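Nickel-dependent hydrogenase large subunit (Allochromatium vinosum, PDB 3MYR) catalyses the reversible splitting of molecular hydrogen at a nickel-iron centre, and probably recycles the hydrogen released by nitrogenase. Local coordinates at residues 282-287 with 510-515; 298-303 with 482-487; 69-74 with 488-493; 377-382 with 505-510; 316-319 with 323-326. One frame throughout, in Å; residues are numbered along the deposited sequence.

Overall arrangement
Contact 3 opens first, on helix 67-80, and closes a long loop at strand 488-497. Contact 1 opens next, on strand 281-288, and closes last, on helix 509-514. The loop of contact 1 encloses contacts 2, 4 and 5. Contact 2 runs from strand 300-305 to strand 476-485 and is also nested inside contact 3. Contact 5 joins loop 316-319 to the start of strand 324-327, nested inside contacts 1, 2 and 3. Contact 4 follows it in series, joining strand 378-381 to strand 500-507. Contacts 1 and 3 cross, as do 2 and 4, and 3 and 4. The three-stranded sheet 476-507 links contacts 2, 3 and 4.

Contact 1: residues 282-287 with 510-515; sequences LCYGDL and STWNAG. With NFV (Ni-Fe oxidized active center), chain N.
A buried aromatic contact sets Trp512, on the short helix 509-514, against Leu282 and Tyr284 of strand 281-288. Leu282 approaches the indole from one face. Leu282 CD2 makes a CH-pi contact with the six-membered ring of Trp512, 3.8 Å from the centroid and 20° off the ring normal. The methyl stands off-centre, and Leu282 CD2 comes closest to Trp512 CZ2, at 3.6 Å. In Leu282, CG anti to the backbone N (chi1 167°) carries the branch toward the indole. Tyr284 comes in near the indole plane instead. Tyr284 OH lies 3.6 Å from Trp512 CZ2, at the ring edge. Water 1 sits in the plane of the indole and accepts two hydrogen bonds. Trp512 NE1 donates to water 1 at 2.9 Å. Tyr284 OH donates to water 1 at 2.8 Å, so both polar atoms are satisfied in this buried place. Helix 509-514 belongs to the [NiFe] active site, for its first turn carries Ser510. The backbone N of Ser510 donates to N3 of the iron-bound diatomic ligand at 3.0 Å, and Ser510 OG donates to the same N3 at 2.9 Å. Two bonds from one residue thus grip this ligand, which is a cyanide in enzymes of this family. Ser510 OG also bonds to the backbone N of Cys555. Trp512 also packs on Pro379 and Trp381 of strand 378-381. Further along the first segment, Asp286 forms a salt bridge with Arg74 of helix 67-80.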
# COMPACT_ATOMS: atom_id res chain seq x y z
N LEU B 282 4.65 -17.50 9.74
CA LEU B 282 5.26 -17.97 8.53
C LEU B 282 6.06 -16.83 7.86
O LEU B 282 5.55 -15.70 7.70
CB LEU B 282 4.14 -18.48 7.60
CG LEU B 282 4.45 -18.76 6.14
CD1 LEU B 282 5.27 -20.07 6.08
CD2 LEU B 282 3.17 -18.88 5.35
N CYS B 283 7.29 -17.17 7.42
CA CYS B 283 8.14 -16.30 6.62
C CYS B 283 8.66 -17.03 5.39
O CYS B 283 9.16 -18.13 5.52
CB CYS B 283 9.38 -15.86 7.41
SG CYS B 283 8.95 -14.92 8.87
N TYR B 284 8.66 -16.35 4.25
CA TYR B 284 9.40 -16.84 3.11
C TYR B 284 10.84 -16.35 3.14
O TYR B 284 11.70 -16.91 2.42
CB TYR B 284 8.74 -16.43 1.80
CG TYR B 284 7.29 -16.83 1.63
CD1 TYR B 284 6.76 -17.96 2.28
CD2 TYR B 284 6.47 -16.13 0.69
CE1 TYR B 284 5.41 -18.36 2.05
CE2 TYR B 284 5.07 -16.53 0.47
CZ TYR B 284 4.56 -17.61 1.20
OH TYR B 284 3.24 -17.96 0.99
N GLY B 285 11.11 -15.27 3.89
CA GLY B 285 12.46 -14.70 3.94
C GLY B 285 12.73 -13.77 2.74
O GLY B 285 11.96 -13.74 1.76
N ASP B 286 13.78 -12.95 2.84
CA ASP B 286 14.09 -11.97 1.79
C ASP B 286 15.43 -11.29 2.05
O ASP B 286 16.00 -11.46 3.12
CB ASP B 286 13.00 -10.89 1.75
CG ASP B 286 12.82 -10.30 0.33
OD1 ASP B 286 11.69 -9.90 -0.00
OD2 ASP B 286 13.82 -10.19 -0.42
N LEU B 287 15.88 -10.50 1.08
CA LEU B 287 16.99 -9.58 1.22
C LEU B 287 18.35 -10.29 1.24
O LEU B 287 19.05 -10.34 2.27
CB LEU B 287 16.83 -8.60 2.37
CG LEU B 287 15.57 -7.71 2.20
CD1 LEU B 287 15.25 -7.08 3.57
CD2 LEU B 287 15.77 -6.60 1.11
N SER B 510 -1.90 -9.98 3.68
CA SER B 510 -3.17 -9.72 4.33
C SER B 510 -4.19 -10.78 3.91
O SER B 510 -5.14 -10.96 4.62
CB SER B 510 -3.69 -8.31 4.03
OG SER B 510 -2.88 -7.40 4.73
N THR B 511 -3.96 -11.52 2.80
CA THR B 511 -4.78 -12.74 2.54
C THR B 511 -4.65 -13.73 3.68
O THR B 511 -5.64 -14.16 4.25
CB THR B 511 -4.47 -13.45 1.17
OG1 THR B 511 -4.28 -12.44 0.17
CG2 THR B 511 -5.66 -14.34 0.77
N TRP B 512 -3.42 -14.08 4.05
CA TRP B 512 -3.19 -14.94 5.22
C TRP B 512 -3.86 -14.38 6.46
O TRP B 512 -4.63 -15.10 7.14
CB TRP B 512 -1.66 -15.01 5.54
CG TRP B 512 -0.90 -15.82 4.52
CD1 TRP B 512 -0.18 -15.34 3.47
CD2 TRP B 512 -0.77 -17.25 4.48
NE1 TRP B 512 0.42 -16.38 2.79
CE2 TRP B 512 0.06 -17.57 3.38
CE3 TRP B 512 -1.28 -18.30 5.29
CZ2 TRP B 512 0.41 -18.90 3.04
CZ3 TRP B 512 -0.95 -19.63 4.96
CH2 TRP B 512 -0.09 -19.93 3.84
N ASN B 513 -3.51 -13.13 6.83
CA ASN B 513 -3.94 -12.66 8.17
C ASN B 513 -5.43 -12.38 8.28
O ASN B 513 -6.07 -12.65 9.31
CB ASN B 513 -3.15 -11.37 8.52
CG ASN B 513 -1.67 -11.65 8.76
OD1 ASN B 513 -1.29 -12.76 9.13
ND2 ASN B 513 -0.84 -10.63 8.62
N ALA B 514 -6.00 -11.76 7.24
CA ALA B 514 -7.39 -11.27 7.30
C ALA B 514 -8.41 -12.29 6.74
O ALA B 514 -9.64 -12.04 6.70
CB ALA B 514 -7.46 -10.00 6.47
N GLY B 515 -7.90 -13.37 6.16
CA GLY B 515 -8.76 -14.30 5.41
C GLY B 515 -9.70 -15.01 6.37
O GLY B 515 -9.46 -15.04 7.59
FE NFV N . 0.63 -5.49 0.67
NI NFV N . -1.20 -3.15 0.18
C1 NFV N . 1.38 -6.70 -0.00
O1 NFV N . 2.01 -7.66 -0.47
C2 NFV N . 2.09 -5.31 1.88
N2 NFV N . 3.02 -5.21 2.61
C3 NFV N . -0.31 -6.62 1.86
N3 NFV N . -0.92 -7.32 2.57
O4 NFV N . -0.22 -3.94 1.58
O HOH W 1 2.05 -15.49 0.60

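Contact 2: residues 298-303 with 482-487; sequences FLFPRG and IMEAPR. With NFV (Ni-Fe oxidized active center), chain N.
Strand 476-485 leads into the [NiFe] pocket, and its Ile482 and Glu484 pack here against Phe298, Phe300 and Arg302. Ile482 takes the crowded position for CG1, between the backbone N and the carbonyl carbon (chi1 58°). This turns CG1, and with it CD1, toward Arg302 and Phe298. Arg302 NH1 lies 3.5 Å from Ile482 CD1, with the methyl at the edge of the guanidinium. Ile482 CD1 is also 4.1 Å from Phe298 CZ. Phe300 CD2 lies 4.2 Å from Glu484 CB. Arg302 NE bonds to Tyr284 O, while Arg393 serves both Phe300, by a cation-pi contact, and Glu484 OE1, by a salt bridge. Two residues, Leu299 and Phe300, sit opposite the single Asp286, forming a classic beta bulge. Past Glu484 the chain reaches the metal centre. Arg487 N donates to N2 of an iron-bound ligand at 2.8 Å, with an angle of 151°. Arg487 NH1 adds a weak bond to that N2 at 3.2 Å. The chain is extended from CG to NE and turned at its last torsion, which brings NH1 to N2. Arg487 CD lies 3.1 Å from O4, the bridging atom of the centre. Ala485 CB packs on N2 at 3.4 Å. Salt bridges from Arg487 NH2 to Asp103 and Asp553 would hold the guanidinium in place. Gripping the iron-bound cyanide by an arginine at the turn between two strands is characteristic of the [NiFe]-hydrogenase active site.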
# COMPACT_ATOMS: atom_id res chain seq x y z
N PHE B 298 19.86 -14.71 3.23
CA PHE B 298 18.78 -13.75 3.47
C PHE B 298 19.04 -12.97 4.78
O PHE B 298 19.45 -13.52 5.78
CB PHE B 298 17.44 -14.48 3.58
CG PHE B 298 16.80 -14.84 2.24
CD1 PHE B 298 15.60 -15.58 2.23
CD2 PHE B 298 17.34 -14.42 1.03
CE1 PHE B 298 14.93 -15.89 1.03
CE2 PHE B 298 16.72 -14.74 -0.19
CZ PHE B 298 15.49 -15.49 -0.19
N LEU B 299 18.74 -11.68 4.79
CA LEU B 299 18.59 -10.98 6.07
C LEU B 299 17.36 -11.52 6.89
O LEU B 299 17.48 -11.83 8.07
CB LEU B 299 18.47 -9.48 5.81
CG LEU B 299 18.19 -8.63 7.06
CD1 LEU B 299 19.36 -8.87 8.04
CD2 LEU B 299 18.20 -7.21 6.64
N PHE B 300 16.22 -11.69 6.26
CA PHE B 300 15.08 -12.29 6.94
C PHE B 300 15.03 -13.76 6.54
O PHE B 300 14.87 -14.06 5.37
CB PHE B 300 13.78 -11.63 6.46
CG PHE B 300 13.63 -10.18 6.91
CD1 PHE B 300 13.70 -9.85 8.25
CD2 PHE B 300 13.18 -9.23 6.02
CE1 PHE B 300 13.49 -8.53 8.66
CE2 PHE B 300 12.94 -7.92 6.42
CZ PHE B 300 13.08 -7.56 7.73
N PRO B 301 15.10 -14.69 7.52
CA PRO B 301 15.19 -16.09 7.16
C PRO B 301 13.83 -16.66 6.77
O PRO B 301 12.79 -16.14 7.22
CB PRO B 301 15.72 -16.76 8.44
CG PRO B 301 15.19 -15.83 9.53
CD PRO B 301 15.28 -14.46 8.96
N ARG B 302 13.88 -17.73 5.96
CA ARG B 302 12.70 -18.52 5.61
C ARG B 302 12.42 -19.51 6.73
O ARG B 302 13.33 -20.17 7.23
CB ARG B 302 12.98 -19.29 4.32
CG ARG B 302 11.80 -20.18 3.86
CD ARG B 302 11.96 -20.69 2.40
NE ARG B 302 12.03 -19.51 1.56
CZ ARG B 302 12.40 -19.48 0.28
NH1 ARG B 302 12.55 -18.30 -0.36
NH2 ARG B 302 12.69 -20.61 -0.32
N GLY B 303 11.15 -19.70 7.07
CA GLY B 303 10.76 -20.76 8.00
C GLY B 303 9.40 -20.51 8.62
O GLY B 303 8.74 -19.50 8.37
N ILE B 482 8.96 -14.85 -4.50
CA ILE B 482 8.67 -14.64 -3.08
C ILE B 482 9.24 -13.32 -2.62
O ILE B 482 10.16 -12.73 -3.24
CB ILE B 482 9.18 -15.81 -2.15
CG1 ILE B 482 10.66 -16.03 -2.29
CG2 ILE B 482 8.55 -17.08 -2.51
CD1 ILE B 482 11.58 -15.08 -1.34
N MET B 483 8.67 -12.80 -1.55
CA MET B 483 9.17 -11.54 -1.01
C MET B 483 8.64 -11.45 0.42
O MET B 483 7.61 -12.07 0.74
CB MET B 483 8.63 -10.40 -1.84
CG MET B 483 8.37 -9.20 -0.98
SD MET B 483 8.59 -7.83 -2.00
CE MET B 483 9.52 -6.73 -0.95
N GLU B 484 9.34 -10.73 1.29
CA GLU B 484 8.78 -10.38 2.60
C GLU B 484 8.34 -8.95 2.41
O GLU B 484 9.17 -8.06 2.33
CB GLU B 484 9.84 -10.48 3.71
CG GLU B 484 10.07 -11.94 4.31
CD GLU B 484 8.82 -12.55 5.05
OE1 GLU B 484 7.97 -11.82 5.67
OE2 GLU B 484 8.72 -13.81 5.03
N ALA B 485 7.04 -8.74 2.21
CA ALA B 485 6.50 -7.38 2.03
C ALA B 485 6.32 -6.79 3.45
O ALA B 485 6.36 -7.55 4.42
CB ALA B 485 5.14 -7.48 1.30
N PRO B 486 6.23 -5.45 3.59
CA PRO B 486 6.00 -4.94 4.98
C PRO B 486 4.88 -5.62 5.81
O PRO B 486 5.00 -5.68 7.02
CB PRO B 486 5.63 -3.45 4.75
CG PRO B 486 6.39 -3.13 3.48
CD PRO B 486 6.23 -4.36 2.58
N ARG B 487 3.83 -6.15 5.16
CA ARG B 487 2.80 -6.86 5.90
C ARG B 487 3.03 -8.36 6.05
O ARG B 487 2.35 -8.99 6.81
CB ARG B 487 1.41 -6.53 5.36
CG ARG B 487 1.05 -5.08 5.62
CD ARG B 487 -0.01 -4.50 4.64
NE ARG B 487 -0.09 -3.05 4.91
CZ ARG B 487 0.78 -2.12 4.47
NH1 ARG B 487 1.85 -2.37 3.67
NH2 ARG B 487 0.68 -0.95 4.95
FE NFV N . 0.63 -5.49 0.67
NI NFV N . -1.20 -3.15 0.18
C1 NFV N . 1.38 -6.70 -0.00
O1 NFV N . 2.01 -7.66 -0.47
C2 NFV N . 2.09 -5.31 1.88
N2 NFV N . 3.02 -5.21 2.61
C3 NFV N . -0.31 -6.62 1.86
N3 NFV N . -0.92 -7.32 2.57
O4 NFV N . -0.22 -3.94 1.58

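Contact 3: residues 69-74 with 488-493; sequences GIASVR and GALGHW
Ala71 CB sits over the centre of the His492 ring. It is a CH-pi contact almost exactly along the ring normal, with Ala71 CB 3.7 Å from the His492 centroid and 4° off axis. The CG of His492 is anti to the carbonyl carbon (chi1 -72°), which turns the ring to the helix. Such a small side chain as alanine lets helix 67-80 come close to strand 488-497. The two short segments approach to 7.7 Å between axes, at an angle of 42°. The same methyl also meets Leu490, where Ala71 CB lies 3.6 Å from Leu490 CD2. Leu490 also touches the nickel-iron centre and Val508. Next on the helix, Ser72 CB lies 3.9 Å from His492 ND1. The ring of His492 is fixed at both nitrogens, ND1 by Tyr504 OH, which also bonds to Ser72 OG, and NE2 by ND1 of His68, a residue of the active-site pocket. These bonds set the rotation of the imidazole and so keep its face under Ala71. Helix 53-58 packs on Ser72 and His492 through Val57, helix 86-112 meets Ile70 and Arg74, and strand 488-497 lies in the sheet between strands 476-485 and 500-507.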
# COMPACT_ATOMS: atom_id res chain seq x y z
N GLY B 69 5.49 -5.58 -7.75
CA GLY B 69 6.41 -5.50 -8.85
C GLY B 69 7.58 -6.44 -8.58
O GLY B 69 7.98 -7.19 -9.44
N ILE B 70 8.18 -6.36 -7.41
CA ILE B 70 9.29 -7.22 -7.08
C ILE B 70 8.92 -8.73 -7.11
O ILE B 70 9.64 -9.53 -7.70
CB ILE B 70 9.92 -6.78 -5.70
CG1 ILE B 70 10.85 -5.59 -6.03
CG2 ILE B 70 10.78 -7.95 -5.11
CD1 ILE B 70 11.25 -4.93 -4.92
N ALA B 71 7.81 -9.10 -6.47
CA ALA B 71 7.41 -10.51 -6.44
C ALA B 71 7.15 -11.01 -7.88
O ALA B 71 7.51 -12.15 -8.24
CB ALA B 71 6.13 -10.67 -5.60
N SER B 72 6.55 -10.14 -8.72
CA SER B 72 6.25 -10.49 -10.09
C SER B 72 7.49 -10.75 -10.92
O SER B 72 7.58 -11.78 -11.59
CB SER B 72 5.38 -9.42 -10.77
OG SER B 72 5.00 -9.88 -12.05
N VAL B 73 8.47 -9.85 -10.89
CA VAL B 73 9.65 -10.04 -11.80
C VAL B 73 10.43 -11.23 -11.22
O VAL B 73 11.05 -12.00 -11.97
CB VAL B 73 10.58 -8.77 -11.90
CG1 VAL B 73 9.85 -7.60 -12.64
CG2 VAL B 73 10.99 -8.32 -10.52
N ARG B 74 10.44 -11.40 -9.90
CA ARG B 74 11.10 -12.59 -9.30
C ARG B 74 10.40 -13.91 -9.73
O ARG B 74 11.08 -14.94 -9.87
CB ARG B 74 11.07 -12.54 -7.78
CG ARG B 74 12.13 -11.62 -7.17
CD ARG B 74 12.03 -11.56 -5.65
NE ARG B 74 13.06 -10.68 -5.06
CZ ARG B 74 13.15 -10.38 -3.77
NH1 ARG B 74 12.27 -10.89 -2.93
NH2 ARG B 74 14.09 -9.55 -3.31
N GLY B 488 4.06 -8.91 5.39
CA GLY B 488 4.44 -10.30 5.63
C GLY B 488 4.72 -11.02 4.28
O GLY B 488 4.90 -10.37 3.22
N ALA B 489 4.68 -12.35 4.31
CA ALA B 489 5.15 -13.19 3.23
C ALA B 489 4.24 -13.08 2.02
O ALA B 489 3.06 -13.35 2.15
CB ALA B 489 5.14 -14.67 3.70
N LEU B 490 4.82 -12.85 0.83
CA LEU B 490 4.07 -12.56 -0.37
C LEU B 490 4.64 -13.52 -1.39
O LEU B 490 5.87 -13.65 -1.46
CB LEU B 490 4.35 -11.11 -0.88
CG LEU B 490 3.97 -10.77 -2.34
CD1 LEU B 490 2.45 -10.81 -2.51
CD2 LEU B 490 4.41 -9.31 -2.72
N GLY B 491 3.78 -14.18 -2.17
CA GLY B 491 4.25 -15.04 -3.25
C GLY B 491 3.36 -14.83 -4.48
O GLY B 491 2.12 -14.65 -4.32
N HIS B 492 3.97 -14.89 -5.69
CA HIS B 492 3.24 -14.88 -6.93
C HIS B 492 3.63 -16.19 -7.60
O HIS B 492 4.82 -16.41 -7.84
CB HIS B 492 3.67 -13.74 -7.83
CG HIS B 492 3.19 -12.39 -7.36
ND1 HIS B 492 3.22 -11.28 -8.17
CD2 HIS B 492 2.64 -11.99 -6.19
CE1 HIS B 492 2.73 -10.25 -7.51
NE2 HIS B 492 2.33 -10.66 -6.32
N TRP B 493 2.65 -17.04 -7.90
CA TRP B 493 2.97 -18.28 -8.62
C TRP B 493 2.54 -18.10 -10.07
O TRP B 493 1.38 -17.76 -10.33
CB TRP B 493 2.19 -19.43 -7.99
CG TRP B 493 2.79 -19.94 -6.72
CD1 TRP B 493 3.49 -21.12 -6.58
CD2 TRP B 493 2.65 -19.39 -5.40
NE1 TRP B 493 3.82 -21.31 -5.26
CE2 TRP B 493 3.34 -20.26 -4.52
CE3 TRP B 493 2.10 -18.18 -4.88
CZ2 TRP B 493 3.42 -20.01 -3.14
CZ3 TRP B 493 2.16 -17.94 -3.52
CH2 TRP B 493 2.83 -18.85 -2.65

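Contact 4: residues 377-382 with 505-510; sequences KAPRWK and QAVVPS. With MG (magnesium ion), chain O; NFV (Ni-Fe oxidized active center), chain N.
Lys377 and Gln505 meet beside a six-coordinate magnesium site, at the end of strand 500-507 in a three-stranded antiparallel sheet. Their chains cross at about a right angle, with Lys377 NZ 3.1 Å from Gln505 OE1. Magnesium is bound by Ala506 O at 2.1 Å, by waters 2, 3 and 4, and by Glu42 OE2 and His561 NE2. In the second shell, water 3 donates to Gln505 OE1 at 2.7 Å. Gln505 folds back at chi2 (-71°), bringing its amide to that water. The extended Lys377 gives water 2 a weak bond from NZ at 3.1 Å. Its NZ is also held by Gln349 O and Thr350 OG1, which bonds to Gln505 NE2 as well. One layer out from the metal, Pro379 CG packs on Val507 CG1 at 3.8 Å, the side chains running past each other in opposite senses. Past Val508, the N-cap of helix 509-514, Pro509 CG lies 3.5 Å from ligand atom N3 of the nickel-iron centre, and Pro509 CD is as near to O1. A glycine here would remove the ring that touches two of the three diatomic ligands, and is likely to leave a gap beside them. Arg380 NH1 donates to Pro379 O at 2.8 Å, rising 50° off the carbonyl plane.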
# COMPACT_ATOMS: atom_id res chain seq x y z
N LYS B 377 -9.78 -15.24 -0.14
CA LYS B 377 -9.50 -16.68 0.04
C LYS B 377 -8.90 -16.94 1.45
O LYS B 377 -8.43 -15.99 2.11
CB LYS B 377 -8.56 -17.18 -1.04
CG LYS B 377 -9.16 -17.12 -2.46
CD LYS B 377 -8.15 -17.60 -3.47
CE LYS B 377 -8.75 -17.50 -4.88
NZ LYS B 377 -7.72 -17.82 -5.95
N ALA B 378 -8.92 -18.21 1.89
CA ALA B 378 -8.34 -18.61 3.17
C ALA B 378 -7.06 -19.45 3.03
O ALA B 378 -7.15 -20.66 2.81
CB ALA B 378 -9.39 -19.35 4.02
N PRO B 379 -5.88 -18.80 3.09
CA PRO B 379 -4.64 -19.54 2.87
C PRO B 379 -4.33 -20.29 4.16
O PRO B 379 -4.54 -19.76 5.26
CB PRO B 379 -3.58 -18.40 2.64
CG PRO B 379 -4.40 -17.25 2.19
CD PRO B 379 -5.63 -17.36 3.11
N ARG B 380 -3.80 -21.50 4.02
CA ARG B 380 -3.41 -22.31 5.17
C ARG B 380 -2.03 -22.92 4.86
O ARG B 380 -1.71 -23.18 3.68
CB ARG B 380 -4.44 -23.46 5.40
CG ARG B 380 -5.86 -22.98 5.83
CD ARG B 380 -5.78 -22.28 7.16
NE ARG B 380 -7.10 -21.81 7.64
CZ ARG B 380 -7.57 -20.56 7.50
NH1 ARG B 380 -6.90 -19.65 6.80
NH2 ARG B 380 -8.75 -20.22 8.02
N TRP B 381 -1.23 -23.17 5.89
CA TRP B 381 0.09 -23.76 5.69
C TRP B 381 0.01 -25.14 6.31
O TRP B 381 -0.17 -25.25 7.54
CB TRP B 381 1.17 -22.91 6.41
CG TRP B 381 2.58 -23.46 6.16
CD1 TRP B 381 3.32 -23.34 5.01
CD2 TRP B 381 3.36 -24.27 7.06
NE1 TRP B 381 4.51 -24.00 5.16
CE2 TRP B 381 4.55 -24.61 6.39
CE3 TRP B 381 3.18 -24.74 8.38
CZ2 TRP B 381 5.58 -25.37 6.99
CZ3 TRP B 381 4.18 -25.54 8.97
CH2 TRP B 381 5.37 -25.86 8.26
N LYS B 382 0.06 -26.19 5.48
CA LYS B 382 -0.15 -27.58 5.97
C LYS B 382 -1.41 -27.68 6.85
O LYS B 382 -1.39 -28.27 7.94
CB LYS B 382 1.10 -28.04 6.76
CG LYS B 382 2.36 -28.22 5.88
CD LYS B 382 3.54 -28.88 6.66
CE LYS B 382 4.77 -28.89 5.77
NZ LYS B 382 6.01 -29.48 6.43
N GLN B 505 -1.22 -16.68 -9.84
CA GLN B 505 -1.98 -16.61 -8.60
C GLN B 505 -1.13 -15.87 -7.54
O GLN B 505 0.02 -16.26 -7.25
CB GLN B 505 -2.30 -18.08 -8.14
CG GLN B 505 -3.34 -18.72 -9.06
CD GLN B 505 -4.73 -18.06 -8.84
OE1 GLN B 505 -5.12 -17.81 -7.69
NE2 GLN B 505 -5.51 -17.94 -9.88
N ALA B 506 -1.72 -14.89 -6.90
CA ALA B 506 -1.02 -14.21 -5.82
C ALA B 506 -1.61 -14.67 -4.50
O ALA B 506 -2.82 -14.72 -4.36
CB ALA B 506 -1.14 -12.64 -5.94
N VAL B 507 -0.75 -14.95 -3.53
CA VAL B 507 -1.19 -15.10 -2.16
C VAL B 507 -0.40 -14.08 -1.37
O VAL B 507 0.83 -14.12 -1.32
CB VAL B 507 -0.91 -16.51 -1.62
CG1 VAL B 507 -1.53 -16.66 -0.23
CG2 VAL B 507 -1.42 -17.62 -2.62
N VAL B 508 -1.13 -13.22 -0.69
CA VAL B 508 -0.61 -11.92 -0.25
C VAL B 508 -0.67 -11.89 1.31
O VAL B 508 -1.51 -12.59 1.91
CB VAL B 508 -1.45 -10.80 -0.92
CG1 VAL B 508 -0.86 -9.44 -0.64
CG2 VAL B 508 -1.42 -11.05 -2.47
N PRO B 509 0.23 -11.16 1.97
CA PRO B 509 0.22 -11.22 3.45
C PRO B 509 -1.14 -10.97 4.14
O PRO B 509 -1.56 -11.75 4.99
CB PRO B 509 1.30 -10.21 3.88
CG PRO B 509 1.76 -9.52 2.61
CD PRO B 509 1.44 -10.46 1.47
N SER B 510 -1.90 -9.98 3.68
CA SER B 510 -3.17 -9.72 4.33
C SER B 510 -4.19 -10.78 3.91
O SER B 510 -5.14 -10.96 4.62
CB SER B 510 -3.69 -8.31 4.03
OG SER B 510 -2.88 -7.40 4.73
MG MG O . -4.88 -14.67 -4.96
FE NFV N . 0.63 -5.49 0.67
NI NFV N . -1.20 -3.15 0.18
C1 NFV N . 1.38 -6.70 -0.00
O1 NFV N . 2.01 -7.66 -0.47
C2 NFV N . 2.09 -5.31 1.88
N2 NFV N . 3.02 -5.21 2.61
C3 NFV N . -0.31 -6.62 1.86
N3 NFV N . -0.92 -7.32 2.57
O4 NFV N . -0.22 -3.94 1.58
O HOH W 2 -6.98 -14.83 -5.40
O HOH W 3 -4.73 -16.71 -5.24
O HOH W 4 -5.36 -14.98 -2.94

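Contact 5: residues 316-319 with 323-326; sequences VDLE and EIQE
Glu323 reaches back to the loop residues Val316 and Asp317 with its carboxylate. Its chain is extended, with CG anti to the backbone N (chi1 162°). Glu323 OE1 accepts from Asp317 N at 2.7 Å, nearly straight at 171°, and is met from above the carboxylate plane. The same OE1 bonds to Trp381 NE1. Glu323 OE2 lies 3.5 Å from Asp317 CB, and Glu323 OE1 lies 3.7 Å from Val316 CG1. Replacing Glu323 by alanine would probably leave Asp317 N and Trp381 NE1 without their shared acceptor, and free the loop to shift. The loop also bonds to itself. Asp317 OD2 accepts from Glu319 N at 2.9 Å, which makes an Asx turn. Ile324 follows, starting strand 324-327. Water 5 bridges its backbone to the loop, accepting from Ile324 N at 3.0 Å and donating to Asp317 O at 2.7 Å. The side chains of Leu318 and Ile324 run alongside each other in the same sense, with Leu318 CD2 3.9 Å from Ile324 CD1. Both also touch Tyr284 of strand 281-288. Gln325 pairs through its backbone with Arg380, in the two-stranded antiparallel sheet with strand 378-381. Glu326 then packs on Pro379 and Lys377.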
# COMPACT_ATOMS: atom_id res chain seq x y z
N VAL B 316 10.03 -24.47 4.86
CA VAL B 316 8.96 -24.03 4.02
C VAL B 316 9.34 -24.38 2.60
O VAL B 316 10.46 -24.10 2.17
CB VAL B 316 8.71 -22.50 4.21
CG1 VAL B 316 7.61 -22.02 3.24
CG2 VAL B 316 8.24 -22.24 5.67
N ASP B 317 8.40 -25.02 1.91
CA ASP B 317 8.53 -25.37 0.51
C ASP B 317 7.34 -24.72 -0.27
O ASP B 317 6.12 -25.04 -0.05
CB ASP B 317 8.51 -26.92 0.42
CG ASP B 317 8.68 -27.46 -1.03
OD1 ASP B 317 8.81 -28.71 -1.17
OD2 ASP B 317 8.56 -26.70 -2.03
N LEU B 318 7.71 -23.75 -1.10
CA LEU B 318 6.76 -22.99 -1.92
C LEU B 318 6.09 -23.77 -3.04
O LEU B 318 5.08 -23.34 -3.64
CB LEU B 318 7.45 -21.72 -2.43
CG LEU B 318 7.65 -20.95 -1.12
CD1 LEU B 318 9.05 -20.50 -1.00
CD2 LEU B 318 6.63 -19.84 -1.02
N GLU B 319 6.62 -24.95 -3.30
CA GLU B 319 6.12 -25.71 -4.43
C GLU B 319 5.40 -27.02 -4.13
O GLU B 319 4.79 -27.56 -5.03
CB GLU B 319 7.22 -25.94 -5.43
CG GLU B 319 7.79 -24.56 -5.85
CD GLU B 319 8.62 -24.64 -7.07
OE1 GLU B 319 8.19 -24.18 -8.16
OE2 GLU B 319 9.70 -25.21 -6.93
N GLU B 323 1.28 -28.20 0.71
CA GLU B 323 1.74 -27.38 1.80
C GLU B 323 0.99 -26.01 1.91
O GLU B 323 0.11 -25.84 2.79
CB GLU B 323 3.27 -27.32 1.79
CG GLU B 323 3.89 -26.17 2.60
CD GLU B 323 5.39 -26.39 2.88
OE1 GLU B 323 6.06 -25.43 3.28
OE2 GLU B 323 5.89 -27.53 2.70
N ILE B 324 1.26 -25.11 0.98
CA ILE B 324 0.48 -23.85 0.89
C ILE B 324 -0.74 -24.10 0.01
O ILE B 324 -0.59 -24.45 -1.17
CB ILE B 324 1.27 -22.72 0.27
CG1 ILE B 324 2.40 -22.32 1.23
CG2 ILE B 324 0.35 -21.49 0.00
CD1 ILE B 324 3.46 -21.47 0.63
N GLN B 325 -1.93 -23.90 0.59
CA GLN B 325 -3.15 -24.04 -0.20
C GLN B 325 -4.10 -22.96 0.17
O GLN B 325 -4.11 -22.55 1.32
CB GLN B 325 -3.87 -25.38 0.13
CG GLN B 325 -3.00 -26.62 -0.00
CD GLN B 325 -3.73 -27.88 0.50
OE1 GLN B 325 -4.07 -28.70 -0.30
NE2 GLN B 325 -3.93 -28.03 1.82
N GLU B 326 -4.98 -22.60 -0.76
CA GLU B 326 -6.01 -21.63 -0.42
C GLU B 326 -7.37 -22.30 -0.48
O GLU B 326 -7.69 -23.01 -1.48
CB GLU B 326 -6.01 -20.46 -1.39
CG GLU B 326 -4.72 -19.60 -1.31
CD GLU B 326 -4.73 -18.44 -2.29
OE1 GLU B 326 -4.86 -17.29 -1.79
OE2 GLU B 326 -4.59 -18.66 -3.53
O HOH W 5 3.58 -25.00 -0.96